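Local atomic coordinates of adherence and virulence protein A (Streptococcus pneumoniae, PDB entry 6PON), a protein that binds fibronectin and probably contributes to the adherence and virulence of the pneumococcus. Residues Q115-I129 with V132-V146. Residues are numbered along the deposited sequence; the frame is centred on the assembly and turned at random.
Sequences QATLIIEIMGKHSNI and VDKSSHKILEVIKHV
Val132 pairs with Thr117 in an antiparallel meander, a worked example of how one shared strand, 128-133, serves two hairpins, joined to 113-121 on one side and to 139-142 on the other. The two residues exchange backbone hydrogen bonds, Thr117 N to Val132 O at 2.8 Å and Val132 N to Thr117 O. On the same face, Val132 CG2 packs against CD1 of Ile119. Asp133 faces Ala116 in a non-hydrogen-bonded pair; its OD1, within an Asx motif, accepts from Ser136 N and the hydroxyls of Ser135 and Ser136, tying the turn into the second hairpin. Lys134 N extends the pairing to Gln115 O at 3.3 Å, lying 47° out of that carbonyl plane. Its aliphatic chain runs alongside Gln115, whose NE2 is held by Glu89, and bends at chi2 (86°), carrying CD to 3.7 Å from Thr117 OG1. At the classic beta bulge where Leu140 and Glu141 both face Leu131, Leu140 CD1 meets Ala116 CB and also touches Tyr82 of helix 74-83. The Val142 side chain crosses that of Asn128 at about a right angle, CG2 lying 3.3 Å from Asn128 OD1, while Ile143 N donates to Ile129 O at 2.8 Å and its CG2 packs on Ile129 CB. The Asn128 side chain mimics a peptide: OD1 accepts from Lys144 N as well as Ile129 N, and ND2 donates to Lys144 O, which grips the amide at both ends and fixes its rotation. Lys144, bent at chi3, finally brings NZ to 2.7 Å from Ser127 O.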
ATOM      1  N   GLN B 115      17.933  41.887 -17.398  1.00 26.42           N
ATOM      2  CA  GLN B 115      17.332  40.748 -16.709  1.00 28.98           C
ATOM      3  C   GLN B 115      18.267  40.240 -15.616  1.00 26.66           C
ATOM      4  O   GLN B 115      19.491  40.291 -15.753  1.00 25.31           O
ATOM      5  CB  GLN B 115      17.025  39.586 -17.661  1.00 28.98           C
ATOM      6  CG  GLN B 115      15.549  39.417 -18.031  1.00 41.44           C
ATOM      7  CD  GLN B 115      15.217  38.031 -18.645  1.00 41.29           C
ATOM      8  OE1 GLN B 115      16.052  37.400 -19.302  1.00 44.35           O
ATOM      9  NE2 GLN B 115      13.993  37.559 -18.410  1.00 44.64           N
ATOM     10  N   ALA B 116      17.686  39.726 -14.534  1.00 23.33           N
ATOM     11  CA  ALA B 116      18.491  39.161 -13.462  1.00 22.98           C
ATOM     12  C   ALA B 116      17.676  38.111 -12.726  1.00 22.32           C
ATOM     13  O   ALA B 116      16.444  38.090 -12.794  1.00 23.86           O
ATOM     14  CB  ALA B 116      18.984  40.252 -12.493  1.00 18.25           C
ATOM     15  N   THR B 117      18.376  37.238 -12.012  1.00 22.74           N
ATOM     16  CA  THR B 117      17.745  36.175 -11.234  1.00 22.69           C
ATOM     17  C   THR B 117      18.117  36.346  -9.768  1.00 23.81           C
ATOM     18  O   THR B 117      19.305  36.419  -9.431  1.00 23.22           O
ATOM     19  CB  THR B 117      18.186  34.791 -11.704  1.00 22.97           C
ATOM     20  OG1 THR B 117      18.108  34.708 -13.132  1.00 28.66           O
ATOM     21  CG2 THR B 117      17.297  33.714 -11.068  1.00 23.98           C
ATOM     22  N   LEU B 118      17.113  36.423  -8.904  1.00 19.13           N
ATOM     23  CA  LEU B 118      17.332  36.502  -7.468  1.00 17.46           C
ATOM     24  C   LEU B 118      17.172  35.094  -6.914  1.00 18.32           C
ATOM     25  O   LEU B 118      16.111  34.488  -7.076  1.00 17.59           O
ATOM     26  CB  LEU B 118      16.352  37.482  -6.821  1.00 15.90           C
ATOM     27  CG  LEU B 118      16.409  37.669  -5.301  1.00 14.73           C
ATOM     28  CD1 LEU B 118      17.726  38.284  -4.861  1.00 12.32           C
ATOM     29  CD2 LEU B 118      15.229  38.499  -4.836  1.00 11.12           C
ATOM     30  N   ILE B 119      18.231  34.564  -6.303  1.00 18.97           N
ATOM     31  CA  ILE B 119      18.314  33.165  -5.895  1.00 16.40           C
ATOM     32  C   ILE B 119      18.488  33.091  -4.384  1.00 21.86           C
ATOM     33  O   ILE B 119      19.400  33.724  -3.832  1.00 18.59           O
ATOM     34  CB  ILE B 119      19.493  32.439  -6.566  1.00 17.33           C
ATOM     35  CG1 ILE B 119      19.451  32.559  -8.090  1.00 20.87           C
ATOM     36  CG2 ILE B 119      19.550  30.979  -6.088  1.00 15.43           C
ATOM     37  CD1 ILE B 119      20.676  31.928  -8.791  1.00 19.22           C
ATOM     38  N   ILE B 120      17.654  32.282  -3.721  1.00 20.11           N
ATOM     39  CA  ILE B 120      17.861  31.961  -2.315  1.00 21.02           C
ATOM     40  C   ILE B 120      18.146  30.469  -2.204  1.00 19.67           C
ATOM     41  O   ILE B 120      17.413  29.647  -2.761  1.00 18.49           O
ATOM     42  CB  ILE B 120      16.673  32.376  -1.417  1.00 22.37           C
ATOM     43  CG1 ILE B 120      16.961  32.000   0.039  1.00 17.66           C
ATOM     44  CG2 ILE B 120      15.325  31.749  -1.873  1.00 19.49           C
ATOM     45  CD1 ILE B 120      15.883  32.441   1.023  1.00 20.11           C
ATOM     46  N   GLU B 121      19.231  30.134  -1.511  1.00 20.82           N
ATOM     47  CA  GLU B 121      19.609  28.766  -1.196  1.00 20.55           C
ATOM     48  C   GLU B 121      19.476  28.600   0.306  1.00 22.16           C
ATOM     49  O   GLU B 121      20.134  29.317   1.070  1.00 19.80           O
ATOM     50  CB  GLU B 121      21.044  28.471  -1.627  1.00 18.95           C
ATOM     51  CG  GLU B 121      21.361  28.823  -3.066  1.00 22.86           C
ATOM     52  CD  GLU B 121      22.853  28.778  -3.317  1.00 28.35           C
ATOM     53  OE1 GLU B 121      23.589  28.551  -2.320  1.00 29.05           O
ATOM     54  OE2 GLU B 121      23.281  28.957  -4.486  1.00 21.68           O
ATOM     55  N   ILE B 122      18.625  27.671   0.718  1.00 21.16           N
ATOM     56  CA  ILE B 122      18.376  27.408   2.127  1.00 21.20           C
ATOM     57  C   ILE B 122      19.094  26.102   2.436  1.00 26.90           C
ATOM     58  O   ILE B 122      18.553  25.010   2.254  1.00 28.53           O
ATOM     59  CB  ILE B 122      16.890  27.357   2.435  1.00 19.08           C
ATOM     60  CG1 ILE B 122      16.279  28.703   2.050  1.00 21.16           C
ATOM     61  CG2 ILE B 122      16.666  27.067   3.903  1.00 25.66           C
ATOM     62  CD1 ILE B 122      14.794  28.669   1.882  1.00 19.78           C
ATOM     63  N   MET B 123      20.337  26.228   2.895  1.00 25.54           N
ATOM     64  CA  MET B 123      21.292  25.138   3.065  1.00 26.13           C
ATOM     65  C   MET B 123      21.984  25.247   4.408  1.00 27.43           C
ATOM     66  O   MET B 123      23.211  25.169   4.505  1.00 30.96           O
ATOM     67  CB  MET B 123      22.350  25.149   1.961  1.00 27.11           C
ATOM     68  CG  MET B 123      21.792  25.180   0.539  1.00 27.24           C
ATOM     69  SD  MET B 123      21.295  23.537   0.022  1.00 30.28           S
ATOM     70  CE  MET B 123      20.390  23.888  -1.478  1.00 19.08           C
ATOM     71  N   GLY B 124      21.209  25.469   5.462  1.00 27.25           N
ATOM     72  CA  GLY B 124      21.768  25.565   6.794  1.00 26.83           C
ATOM     73  C   GLY B 124      22.926  26.540   6.895  1.00 28.82           C
ATOM     74  O   GLY B 124      22.783  27.723   6.574  1.00 31.92           O
ATOM     75  N   LYS B 125      24.089  26.028   7.309  1.00 27.45           N
ATOM     76  CA  LYS B 125      25.280  26.851   7.492  1.00 27.10           C
ATOM     77  C   LYS B 125      25.680  27.580   6.209  1.00 32.92           C
ATOM     78  O   LYS B 125      26.287  28.653   6.267  1.00 31.67           O
ATOM     79  CB  LYS B 125      26.415  25.953   8.004  1.00 30.27           C
ATOM     80  CG  LYS B 125      27.808  26.326   7.547  1.00 36.38           C
ATOM     81  CD  LYS B 125      28.719  25.122   7.559  1.00 32.22           C
ATOM     82  CE  LYS B 125      29.324  24.948   8.922  1.00 39.88           C
ATOM     83  NZ  LYS B 125      30.209  26.101   9.243  1.00 46.05           N
ATOM     84  N   HIS B 126      25.331  27.036   5.047  1.00 31.08           N
ATOM     85  CA  HIS B 126      25.726  27.597   3.767  1.00 27.91           C
ATOM     86  C   HIS B 126      24.610  28.363   3.079  1.00 27.99           C
ATOM     87  O   HIS B 126      24.759  28.723   1.908  1.00 25.38           O
ATOM     88  CB  HIS B 126      26.226  26.483   2.854  1.00 29.00           C
ATOM     89  CG  HIS B 126      27.438  25.777   3.380  1.00 31.45           C
ATOM     90  ND1 HIS B 126      28.542  26.450   3.861  1.00 32.75           N
ATOM     91  CD2 HIS B 126      27.717  24.459   3.502  1.00 30.96           C
ATOM     92  CE1 HIS B 126      29.449  25.575   4.254  1.00 33.66           C
ATOM     93  NE2 HIS B 126      28.972  24.359   4.050  1.00 37.26           N
ATOM     94  N   SER B 127      23.495  28.611   3.764  1.00 29.66           N
ATOM     95  CA  SER B 127      22.419  29.395   3.172  1.00 24.63           C
ATOM     96  C   SER B 127      22.963  30.725   2.686  1.00 27.53           C
ATOM     97  O   SER B 127      23.911  31.272   3.260  1.00 22.80           O
ATOM     98  CB  SER B 127      21.297  29.634   4.176  1.00 26.10           C
ATOM     99  OG  SER B 127      20.795  28.406   4.664  1.00 29.43           O
ATOM    100  N   ASN B 128      22.376  31.220   1.594  1.00 25.10           N
ATOM    101  CA  ASN B 128      22.845  32.445   0.969  1.00 19.68           C
ATOM    102  C   ASN B 128      21.776  32.999   0.032  1.00 21.42           C
ATOM    103  O   ASN B 128      20.840  32.299  -0.365  1.00 19.76           O
ATOM    104  CB  ASN B 128      24.158  32.213   0.216  1.00 23.06           C
ATOM    105  CG  ASN B 128      25.121  33.378   0.357  1.00 23.74           C
ATOM    106  OD1 ASN B 128      24.715  34.545   0.417  1.00 22.02           O
ATOM    107  ND2 ASN B 128      26.403  33.063   0.433  1.00 23.08           N
ATOM    108  N   ILE B 129      21.926  34.284  -0.297  1.00 22.69           N
ATOM    109  CA  ILE B 129      21.012  35.008  -1.172  1.00 21.23           C
ATOM    110  C   ILE B 129      21.865  35.733  -2.196  1.00 19.77           C
ATOM    111  O   ILE B 129      22.806  36.448  -1.831  1.00 20.01           O
ATOM    112  CB  ILE B 129      20.122  36.002  -0.397  1.00 20.55           C
ATOM    113  CG1 ILE B 129      19.250  35.271   0.632  1.00 20.10           C
ATOM    114  CG2 ILE B 129      19.237  36.803  -1.347  1.00 17.43           C
ATOM    115  CD1 ILE B 129      18.486  36.224   1.576  1.00 20.20           C
ATOM    116  N   VAL B 132      22.011  37.362  -9.687  1.00 20.09           N
ATOM    117  CA  VAL B 132      22.861  36.885 -10.763  1.00 20.88           C
ATOM    118  C   VAL B 132      22.371  37.513 -12.050  1.00 20.97           C
ATOM    119  O   VAL B 132      21.165  37.506 -12.320  1.00 23.86           O
ATOM    120  CB  VAL B 132      22.843  35.350 -10.863  1.00 21.96           C
ATOM    121  CG1 VAL B 132      23.630  34.890 -12.070  1.00 21.93           C
ATOM    122  CG2 VAL B 132      23.400  34.754  -9.603  1.00 21.93           C
ATOM    123  N   ASP B 133      23.295  38.067 -12.837  1.00 25.18           N
ATOM    124  CA  ASP B 133      22.882  38.631 -14.112  1.00 27.02           C
ATOM    125  C   ASP B 133      22.552  37.522 -15.090  1.00 24.53           C
ATOM    126  O   ASP B 133      23.322  36.577 -15.245  1.00 25.13           O
ATOM    127  CB  ASP B 133      23.946  39.521 -14.720  1.00 32.03           C
ATOM    128  CG  ASP B 133      23.505  40.055 -16.053  1.00 32.11           C
ATOM    129  OD1 ASP B 133      23.723  39.371 -17.065  1.00 38.55           O
ATOM    130  OD2 ASP B 133      22.877  41.127 -16.074  1.00 36.35           O
ATOM    131  N   LYS B 134      21.434  37.681 -15.793  1.00 28.79           N
ATOM    132  CA  LYS B 134      20.845  36.575 -16.541  1.00 35.02           C
ATOM    133  C   LYS B 134      21.654  36.221 -17.790  1.00 44.92           C
ATOM    134  O   LYS B 134      21.727  35.041 -18.165  1.00 44.85           O
ATOM    135  CB  LYS B 134      19.403  36.928 -16.904  1.00 34.57           C
ATOM    136  CG  LYS B 134      18.680  35.900 -17.740  1.00 38.23           C
ATOM    137  CD  LYS B 134      18.045  34.841 -16.879  1.00 37.67           C
ATOM    138  CE  LYS B 134      17.177  33.906 -17.704  1.00 34.03           C
ATOM    139  NZ  LYS B 134      16.715  32.776 -16.869  1.00 34.70           N
ATOM    140  N   SER B 135      22.264  37.217 -18.447  1.00 42.86           N
ATOM    141  CA  SER B 135      23.030  36.942 -19.660  1.00 44.84           C
ATOM    142  C   SER B 135      24.438  36.458 -19.329  1.00 45.00           C
ATOM    143  O   SER B 135      24.846  35.369 -19.751  1.00 51.41           O
ATOM    144  CB  SER B 135      23.080  38.185 -20.550  1.00 46.24           C
ATOM    145  OG  SER B 135      23.244  39.352 -19.771  1.00 47.59           O
ATOM    146  N   SER B 136      25.189  37.241 -18.551  1.00 39.43           N
ATOM    147  CA  SER B 136      26.557  36.864 -18.211  1.00 39.41           C
ATOM    148  C   SER B 136      26.633  35.696 -17.229  1.00 37.83           C
ATOM    149  O   SER B 136      27.664  35.019 -17.187  1.00 39.82           O
ATOM    150  CB  SER B 136      27.299  38.071 -17.635  1.00 34.01           C
ATOM    151  OG  SER B 136      26.679  38.510 -16.437  1.00 38.24           O
ATOM    152  N   HIS B 137      25.583  35.456 -16.437  1.00 32.35           N
ATOM    153  CA  HIS B 137      25.571  34.435 -15.382  1.00 36.60           C
ATOM    154  C   HIS B 137      26.618  34.710 -14.293  1.00 34.91           C
ATOM    155  O   HIS B 137      27.083  33.793 -13.599  1.00 27.66           O
ATOM    156  CB  HIS B 137      25.726  33.033 -15.972  1.00 35.20           C
ATOM    157  CG  HIS B 137      24.614  32.662 -16.903  1.00 48.45           C
ATOM    158  ND1 HIS B 137      23.322  32.447 -16.468  1.00 55.08           N
ATOM    159  CD2 HIS B 137      24.591  32.494 -18.249  1.00 47.95           C
ATOM    160  CE1 HIS B 137      22.554  32.152 -17.503  1.00 56.45           C
ATOM    161  NE2 HIS B 137      23.299  32.176 -18.595  1.00 56.12           N
ATOM    162  N   LYS B 138      26.966  35.980 -14.114  1.00 27.21           N
ATOM    163  CA  LYS B 138      27.872  36.414 -13.063  1.00 31.86           C
ATOM    164  C   LYS B 138      27.076  36.899 -11.860  1.00 27.17           C
ATOM    165  O   LYS B 138      26.004  37.498 -12.011  1.00 27.24           O
ATOM    166  CB  LYS B 138      28.802  37.527 -13.572  1.00 31.92           C
ATOM    167  CG  LYS B 138      29.807  37.049 -14.625  1.00 31.75           C
ATOM    168  CD  LYS B 138      30.797  38.138 -15.057  1.00 45.22           C
ATOM    169  CE  LYS B 138      31.865  37.527 -15.980  1.00 50.38           C
ATOM    170  NZ  LYS B 138      32.962  38.460 -16.389  1.00 41.17           N
ATOM    171  N   ILE B 139      27.594  36.628 -10.664  1.00 25.54           N
ATOM    172  CA  ILE B 139      26.976  37.162  -9.456  1.00 24.51           C
ATOM    173  C   ILE B 139      27.111  38.677  -9.453  1.00 28.50           C
ATOM    174  O   ILE B 139      28.227  39.217  -9.448  1.00 28.86           O
ATOM    175  CB  ILE B 139      27.606  36.553  -8.199  1.00 27.24           C
ATOM    176  CG1 ILE B 139      27.171  35.092  -8.062  1.00 28.12           C
ATOM    177  CG2 ILE B 139      27.217  37.369  -6.947  1.00 24.39           C
ATOM    178  CD1 ILE B 139      28.328  34.143  -7.925  1.00 29.07           C
ATOM    179  N   LEU B 140      25.976  39.376  -9.464  1.00 19.25           N
ATOM    180  CA  LEU B 140      26.018  40.821  -9.294  1.00 21.25           C
ATOM    181  C   LEU B 140      26.314  41.194  -7.844  1.00 24.23           C
ATOM    182  O   LEU B 140      27.026  42.172  -7.581  1.00 31.63           O
ATOM    183  CB  LEU B 140      24.706  41.436  -9.774  1.00 22.09           C
ATOM    184  CG  LEU B 140      24.450  41.228 -11.277  1.00 27.03           C
ATOM    185  CD1 LEU B 140      22.960  41.440 -11.631  1.00 19.51           C
ATOM    186  CD2 LEU B 140      25.407  42.135 -12.146  1.00 19.70           C
ATOM    187  N   GLU B 141      25.802  40.417  -6.894  1.00 22.35           N
ATOM    188  CA  GLU B 141      25.995  40.672  -5.467  1.00 25.91           C
ATOM    189  C   GLU B 141      25.404  39.492  -4.692  1.00 23.84           C
ATOM    190  O   GLU B 141      24.620  38.704  -5.230  1.00 22.57           O
ATOM    191  CB  GLU B 141      25.366  42.020  -5.066  1.00 24.43           C
ATOM    192  CG  GLU B 141      25.670  42.588  -3.688  1.00 25.67           C
ATOM    193  CD  GLU B 141      27.099  42.408  -3.170  1.00 25.55           C
ATOM    194  OE1 GLU B 141      27.826  43.415  -3.022  1.00 30.01           O
ATOM    195  OE2 GLU B 141      27.485  41.267  -2.831  1.00 28.77           O
ATOM    196  N   VAL B 142      25.819  39.348  -3.440  1.00 23.00           N
ATOM    197  CA  VAL B 142      25.513  38.131  -2.705  1.00 22.70           C
ATOM    198  C   VAL B 142      25.621  38.429  -1.219  1.00 27.19           C
ATOM    199  O   VAL B 142      26.601  39.030  -0.761  1.00 25.37           O
ATOM    200  CB  VAL B 142      26.438  36.971  -3.120  1.00 23.62           C
ATOM    201  CG1 VAL B 142      27.894  37.420  -3.135  1.00 25.78           C
ATOM    202  CG2 VAL B 142      26.275  35.799  -2.172  1.00 21.59           C
ATOM    203  N   ILE B 143      24.613  38.006  -0.452  1.00 24.14           N
ATOM    204  CA  ILE B 143      24.461  38.543   0.887  1.00 20.42           C
ATOM    205  C   ILE B 143      25.525  38.024   1.840  1.00 22.38           C
ATOM    206  O   ILE B 143      25.830  38.694   2.830  1.00 28.14           O
ATOM    207  CB  ILE B 143      23.042  38.268   1.400  1.00 20.70           C
ATOM    208  CG1 ILE B 143      22.610  39.383   2.355  1.00 21.87           C
ATOM    209  CG2 ILE B 143      22.952  36.879   2.046  1.00 24.49           C
ATOM    210  CD1 ILE B 143      21.160  39.290   2.747  1.00 22.25           C
ATOM    211  N   LYS B 144      26.124  36.868   1.566  1.00 28.29           N
ATOM    212  CA  LYS B 144      27.236  36.365   2.370  1.00 27.40           C
ATOM    213  C   LYS B 144      28.411  36.079   1.444  1.00 31.19           C
ATOM    214  O   LYS B 144      28.442  35.033   0.787  1.00 28.45           O
ATOM    215  CB  LYS B 144      26.846  35.119   3.148  1.00 29.14           C
ATOM    216  CG  LYS B 144      26.506  35.405   4.597  1.00 39.39           C
ATOM    217  CD  LYS B 144      26.401  34.117   5.411  1.00 42.56           C
ATOM    218  CE  LYS B 144      25.094  33.409   5.159  1.00 34.14           C
ATOM    219  NZ  LYS B 144      25.139  31.979   5.594  1.00 34.29           N
ATOM    220  N   HIS B 145      29.380  36.993   1.396  1.00 25.84           N
ATOM    221  CA  HIS B 145      30.554  36.768   0.561  1.00 28.62           C
ATOM    222  C   HIS B 145      31.366  35.596   1.097  1.00 29.34           C
ATOM    223  O   HIS B 145      31.530  35.433   2.308  1.00 30.69           O
ATOM    224  CB  HIS B 145      31.417  38.024   0.495  1.00 23.29           C
ATOM    225  CG  HIS B 145      30.784  39.149  -0.261  1.00 28.78           C
ATOM    226  ND1 HIS B 145      31.501  40.231  -0.728  1.00 26.82           N
ATOM    227  CD2 HIS B 145      29.498  39.364  -0.630  1.00 26.97           C
ATOM    228  CE1 HIS B 145      30.688  41.057  -1.362  1.00 20.87           C
ATOM    229  NE2 HIS B 145      29.466  40.558  -1.313  1.00 25.65           N
ATOM    230  N   VAL B 146      31.840  34.742   0.191  1.00 32.75           N
ATOM    231  CA  VAL B 146      32.706  33.618   0.550  1.00 33.57           C
ATOM    232  C   VAL B 146      33.854  33.612  -0.444  1.00 28.37           C
ATOM    233  O   VAL B 146      33.646  33.357  -1.635  1.00 33.40           O
ATOM    234  CB  VAL B 146      31.980  32.264   0.543  1.00 34.49           C
ATOM    235  CG1 VAL B 146      32.764  31.242   1.390  1.00 30.60           C
ATOM    236  CG2 VAL B 146      30.538  32.392   1.038  1.00 33.03           C
TER